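PDB 3D2U: UL18 protein from Human herpesvirus 5, which helps infected cells resist host NK cells as a viral MHC class I mimic, by engaging and modulating the inhibitory leukocyte receptor LILRB1. Local coordinates for residues Y90-E101 and G113-L124. The protein carries 4 engineered substitutions. Numbering follows the deposited sequence.
Sequences YRSQSVLTWTHE and GYEGFGWDGETL. With NAG (2-acetamido-2-deoxy-beta-D-glucopyranose), chain N.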
loop_
_atom_site.group_PDB
_atom_site.type_symbol
_atom_site.label_atom_id
_atom_site.label_comp_id
_atom_site.label_asym_id
_atom_site.label_seq_id
_atom_site.Cartn_x
_atom_site.Cartn_y
_atom_site.Cartn_z
ATOM N N TYR A 90 21.635 -6.163 11.293
ATOM C CA TYR A 90 20.293 -5.940 10.767
ATOM C C TYR A 90 19.838 -7.176 10.025
ATOM O O TYR A 90 20.647 -8.024 9.684
ATOM C CB TYR A 90 20.278 -4.725 9.828
ATOM C CG TYR A 90 21.038 -4.945 8.545
ATOM C CD1 TYR A 90 20.378 -5.318 7.370
ATOM C CD2 TYR A 90 22.428 -4.819 8.511
ATOM C CE1 TYR A 90 21.085 -5.557 6.198
ATOM C CE2 TYR A 90 23.138 -5.061 7.348
ATOM C CZ TYR A 90 22.463 -5.429 6.197
ATOM O OH TYR A 90 23.174 -5.663 5.046
ATOM N N ARG A 91 18.536 -7.268 9.781
ATOM C CA ARG A 91 17.974 -8.397 9.065
ATOM C C ARG A 91 17.547 -7.998 7.647
ATOM O O ARG A 91 17.751 -8.749 6.692
ATOM C CB ARG A 91 16.795 -8.979 9.858
ATOM C CG ARG A 91 17.174 -9.489 11.259
ATOM C CD ARG A 91 18.254 -10.573 11.183
ATOM N NE ARG A 91 18.806 -10.960 12.484
ATOM C CZ ARG A 91 18.302 -11.901 13.274
ATOM N NH1 ARG A 91 17.218 -12.567 12.906
ATOM N NH2 ARG A 91 18.893 -12.188 14.429
ATOM N N SER A 92 16.978 -6.809 7.498
ATOM C CA SER A 92 16.542 -6.351 6.179
ATOM C C SER A 92 17.289 -5.107 5.721
ATOM O O SER A 92 17.728 -5.029 4.585
ATOM C CB SER A 92 15.046 -6.078 6.200
ATOM O OG SER A 92 14.367 -7.227 6.653
ATOM N N GLN A 93 17.426 -4.128 6.605
ATOM C CA GLN A 93 18.148 -2.912 6.269
ATOM C C GLN A 93 18.598 -2.217 7.542
ATOM O O GLN A 93 17.857 -2.125 8.516
ATOM C CB GLN A 93 17.273 -1.966 5.434
ATOM C CG GLN A 93 17.950 -0.645 5.092
ATOM C CD GLN A 93 17.050 0.298 4.311
ATOM O OE1 GLN A 93 15.826 0.287 4.474
ATOM N NE2 GLN A 93 17.655 1.138 3.479
ATOM N N SER A 94 19.833 -1.742 7.537
ATOM C CA SER A 94 20.356 -1.044 8.690
ATOM C C SER A 94 19.912 0.420 8.612
ATOM O O SER A 94 20.690 1.282 8.196
ATOM C CB SER A 94 21.886 -1.154 8.710
ATOM O OG SER A 94 22.446 -0.853 7.435
ATOM N N VAL A 95 18.653 0.675 8.983
ATOM C CA VAL A 95 18.054 2.025 8.983
ATOM C C VAL A 95 17.455 2.363 10.322
ATOM O O VAL A 95 16.766 1.534 10.920
ATOM C CB VAL A 95 16.808 2.190 8.066
ATOM C CG1 VAL A 95 17.147 2.946 6.824
ATOM C CG2 VAL A 95 16.162 0.846 7.787
ATOM N N LEU A 96 17.678 3.587 10.782
ATOM C CA LEU A 96 17.051 4.021 12.022
ATOM C C LEU A 96 16.022 5.045 11.565
ATOM O O LEU A 96 16.344 5.968 10.821
ATOM C CB LEU A 96 18.058 4.674 12.976
ATOM C CG LEU A 96 17.481 5.244 14.282
ATOM C CD1 LEU A 96 16.929 4.123 15.155
ATOM C CD2 LEU A 96 18.565 6.013 15.027
ATOM N N THR A 97 14.776 4.848 11.973
ATOM C CA THR A 97 13.688 5.751 11.624
ATOM C C THR A 97 13.115 6.235 12.931
ATOM O O THR A 97 12.709 5.423 13.756
ATOM C CB THR A 97 12.554 5.030 10.891
ATOM O OG1 THR A 97 12.172 3.864 11.637
ATOM C CG2 THR A 97 12.979 4.645 9.486
ATOM N N TRP A 98 13.097 7.543 13.141
ATOM C CA TRP A 98 12.534 8.063 14.371
ATOM C C TRP A 98 11.657 9.261 14.077
ATOM O O TRP A 98 11.767 9.887 13.016
ATOM C CB TRP A 98 13.626 8.368 15.413
ATOM C CG TRP A 98 14.541 9.525 15.167
ATOM C CD1 TRP A 98 14.491 10.746 15.780
ATOM C CD2 TRP A 98 15.704 9.545 14.333
ATOM N NE1 TRP A 98 15.550 11.522 15.383
ATOM C CE2 TRP A 98 16.318 10.810 14.501
ATOM C CE3 TRP A 98 16.293 8.620 13.461
ATOM C CZ2 TRP A 98 17.497 11.170 13.835
ATOM C CZ3 TRP A 98 17.471 8.985 12.792
ATOM C CH2 TRP A 98 18.055 10.246 12.987
ATOM N N THR A 99 10.764 9.568 15.007
ATOM C CA THR A 99 9.819 10.640 14.779
ATOM C C THR A 99 9.285 11.265 16.058
ATOM O O THR A 99 9.288 10.642 17.120
ATOM C CB THR A 99 8.632 10.073 13.983
ATOM O OG1 THR A 99 7.711 11.118 13.670
ATOM C CG2 THR A 99 7.917 8.979 14.794
ATOM N N HIS A 100 8.856 12.517 15.960
ATOM C CA HIS A 100 8.243 13.185 17.096
ATOM C C HIS A 100 7.038 13.958 16.591
ATOM O O HIS A 100 7.025 14.495 15.485
ATOM C CB HIS A 100 9.226 14.057 17.900
ATOM C CG HIS A 100 10.089 14.971 17.083
ATOM N ND1 HIS A 100 9.603 16.094 16.446
ATOM C CD2 HIS A 100 11.427 14.973 16.871
ATOM C CE1 HIS A 100 10.603 16.749 15.884
ATOM N NE2 HIS A 100 11.724 16.090 16.127
ATOM N N GLU A 101 6.003 13.941 17.416
ATOM C CA GLU A 101 4.732 14.537 17.079
ATOM C C GLU A 101 4.165 15.423 18.165
ATOM O O GLU A 101 4.290 15.151 19.363
ATOM C CB GLU A 101 3.736 13.431 16.770
ATOM C CG GLU A 101 2.888 13.669 15.568
ATOM C CD GLU A 101 1.930 12.534 15.357
ATOM O OE1 GLU A 101 1.636 12.221 14.189
ATOM O OE2 GLU A 101 1.468 11.960 16.366
ATOM N N GLY A 113 1.550 14.322 22.872
ATOM C CA GLY A 113 2.895 14.185 22.331
ATOM C C GLY A 113 3.380 12.750 22.119
ATOM O O GLY A 113 2.842 11.799 22.692
ATOM N N TYR A 114 4.421 12.600 21.303
ATOM C CA TYR A 114 4.998 11.294 20.995
ATOM C C TYR A 114 6.393 11.373 20.387
ATOM O O TYR A 114 6.669 12.228 19.551
ATOM C CB TYR A 114 4.117 10.541 19.988
ATOM C CG TYR A 114 4.728 9.235 19.494
ATOM C CD1 TYR A 114 4.647 8.080 20.261
ATOM C CD2 TYR A 114 5.372 9.154 18.256
ATOM C CE1 TYR A 114 5.178 6.872 19.817
ATOM C CE2 TYR A 114 5.921 7.944 17.802
ATOM C CZ TYR A 114 5.812 6.807 18.592
ATOM O OH TYR A 114 6.316 5.601 18.161
ATOM N N GLU A 115 7.265 10.470 20.813
ATOM C CA GLU A 115 8.591 10.359 20.226
ATOM C C GLU A 115 8.806 8.861 20.073
ATOM O O GLU A 115 8.514 8.088 20.985
ATOM C CB GLU A 115 9.697 10.982 21.086
ATOM C CG GLU A 115 11.059 10.945 20.352
ATOM C CD GLU A 115 12.054 12.011 20.803
ATOM O OE1 GLU A 115 13.233 11.658 21.030
ATOM O OE2 GLU A 115 11.668 13.195 20.912
ATOM N N GLY A 116 9.283 8.452 18.903
ATOM C CA GLY A 116 9.495 7.040 18.665
ATOM C C GLY A 116 10.658 6.687 17.759
ATOM O O GLY A 116 10.977 7.406 16.811
ATOM N N PHE A 117 11.276 5.549 18.053
ATOM C CA PHE A 117 12.404 5.043 17.283
ATOM C C PHE A 117 12.141 3.624 16.829
ATOM O O PHE A 117 11.511 2.837 17.531
ATOM C CB PHE A 117 13.693 5.020 18.110
ATOM C CG PHE A 117 14.166 6.367 18.543
ATOM C CD1 PHE A 117 13.473 7.081 19.506
ATOM C CD2 PHE A 117 15.303 6.927 17.977
ATOM C CE1 PHE A 117 13.900 8.337 19.900
ATOM C CE2 PHE A 117 15.741 8.181 18.363
ATOM C CZ PHE A 117 15.042 8.892 19.326
ATOM N N GLY A 118 12.660 3.309 15.655
ATOM C CA GLY A 118 12.529 1.981 15.110
ATOM C C GLY A 118 13.795 1.678 14.338
ATOM O O GLY A 118 14.314 2.542 13.632
ATOM N N TRP A 119 14.330 0.473 14.498
ATOM C CA TRP A 119 15.507 0.104 13.741
ATOM C C TRP A 119 15.143 -1.093 12.881
ATOM O O TRP A 119 14.467 -2.019 13.339
ATOM C CB TRP A 119 16.699 -0.214 14.651
ATOM C CG TRP A 119 17.994 0.103 13.964
ATOM C CD1 TRP A 119 18.431 1.337 13.565
ATOM C CD2 TRP A 119 18.968 -0.827 13.512
ATOM N NE1 TRP A 119 19.615 1.226 12.881
ATOM C CE2 TRP A 119 19.973 -0.096 12.837
ATOM C CE3 TRP A 119 19.093 -2.212 13.603
ATOM C CZ2 TRP A 119 21.083 -0.698 12.262
ATOM C CZ3 TRP A 119 20.188 -2.805 13.032
ATOM C CH2 TRP A 119 21.176 -2.053 12.368
ATOM N N ASP A 120 15.598 -1.064 11.633
ATOM C CA ASP A 120 15.299 -2.127 10.684
ATOM C C ASP A 120 13.806 -2.458 10.715
ATOM O O ASP A 120 13.417 -3.621 10.690
ATOM C CB ASP A 120 16.118 -3.371 11.001
ATOM C CG ASP A 120 15.986 -4.435 9.945
ATOM O OD1 ASP A 120 15.601 -4.101 8.806
ATOM O OD2 ASP A 120 16.272 -5.609 10.251
ATOM N N GLY A 121 12.976 -1.421 10.772
ATOM C CA GLY A 121 11.533 -1.609 10.783
ATOM C C GLY A 121 10.959 -2.167 12.077
ATOM O O GLY A 121 9.772 -2.492 12.139
ATOM N N GLU A 122 11.794 -2.273 13.109
ATOM C CA GLU A 122 11.384 -2.806 14.408
ATOM C C GLU A 122 11.326 -1.701 15.439
ATOM O O GLU A 122 12.281 -0.948 15.591
ATOM C CB GLU A 122 12.401 -3.841 14.896
ATOM C CG GLU A 122 12.639 -4.999 13.950
ATOM C CD GLU A 122 11.407 -5.862 13.766
ATOM O OE1 GLU A 122 10.706 -6.126 14.765
ATOM O OE2 GLU A 122 11.149 -6.300 12.627
ATOM N N THR A 123 10.230 -1.600 16.173
ATOM C CA THR A 123 10.177 -0.568 17.199
ATOM C C THR A 123 11.261 -0.839 18.237
ATOM O O THR A 123 11.383 -1.946 18.767
ATOM C CB THR A 123 8.809 -0.505 17.888
ATOM O OG1 THR A 123 7.798 -0.274 16.900
ATOM C CG2 THR A 123 8.785 0.630 18.909
ATOM N N LEU A 124 12.043 0.198 18.508
ATOM C CA LEU A 124 13.162 0.148 19.436
ATOM C C LEU A 124 12.797 0.744 20.810
ATOM O O LEU A 124 13.056 0.131 21.856
ATOM C CB LEU A 124 14.320 0.909 18.796
ATOM C CG LEU A 124 15.669 1.124 19.476
ATOM C CD1 LEU A 124 16.308 -0.219 19.782
ATOM C CD2 LEU A 124 16.568 1.936 18.536
HETATM C C1 NAG N . -1.171 13.046 17.150
HETATM C C2 NAG N . -1.533 11.883 18.040
HETATM C C3 NAG N . -1.771 10.790 17.058
HETATM C C4 NAG N . -2.953 11.122 16.189
HETATM C C5 NAG N . -2.802 12.499 15.504
HETATM C C6 NAG N . -4.079 13.004 14.843
HETATM C C7 NAG N . 0.037 12.377 19.795
HETATM C C8 NAG N . 1.338 13.084 19.450
HETATM N N2 NAG N . -0.432 11.522 18.906
HETATM O O1 NAG N . -0.610 14.075 17.878
HETATM O O3 NAG N . -1.967 9.541 17.700
HETATM O O4 NAG N . -2.914 10.140 15.200
HETATM O O5 NAG N . -2.350 13.496 16.452
HETATM O O6 NAG N . -4.078 12.692 13.456
HETATM O O7 NAG N . -0.531 12.607 20.849
HETATM O O HOH W 1 13.333 1.196 10.283
#
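Asp120 holds CG trans to its own backbone N (chi1 -172°), which sends its carboxylate toward the backbone of Arg91, Ser92 and Gln93. Three successive backbone N-H groups grip it there. OD2 accepts from Arg91 N at 2.8 Å and from Ser92 N at 3.1 Å. Both donors come from the same face of the carboxylate, and that of Arg91 stands 45° out of its plane. OD1 takes Gln93 N at 2.9 Å, again from above the plane. These bonds probably help hold the loop ahead of the strand that carries Leu96 to Glu101.

Trp119 turns its indole back across the chain from Ser94 to Leu96. Val95 O lies over one face, while Leu96 CB meets the ring edge in plane, 3.4 Å from CD1. The six-membered ring reaches Tyr90 CB and Ser94.

The two strands form an antiparallel beta hairpin in the floor of the MHC class I alpha1/alpha2 platform. Paired backbone bonds join Thr97 with Gly118, Thr99 with Gly116 and Glu101 with Tyr114. A type I' turn, Trp119 to Glu122, leads into the next strand.

On the groove face, Trp98 lays CB over the Phe117 ring, 3.7 Å from its centroid. The Trp98 five-membered ring and the Phe117 ring are nearly parallel but slid apart, with little overlap. Leu96, His100, Glu115 and Phe117 touch the bound peptide. His100 NE2 is hydrogen-bonded to Tyr7 OH, and Glu115 OE2 to Gln166 NE2.

On the other face, Thr99 CG2 meets the Tyr114 ring edge at CE2, 3.8 Å away. The Tyr114 hydroxyl is hydrogen-bonded to Glu126 OE1, and Thr97 packs on an aromatic side chain of another protein chain.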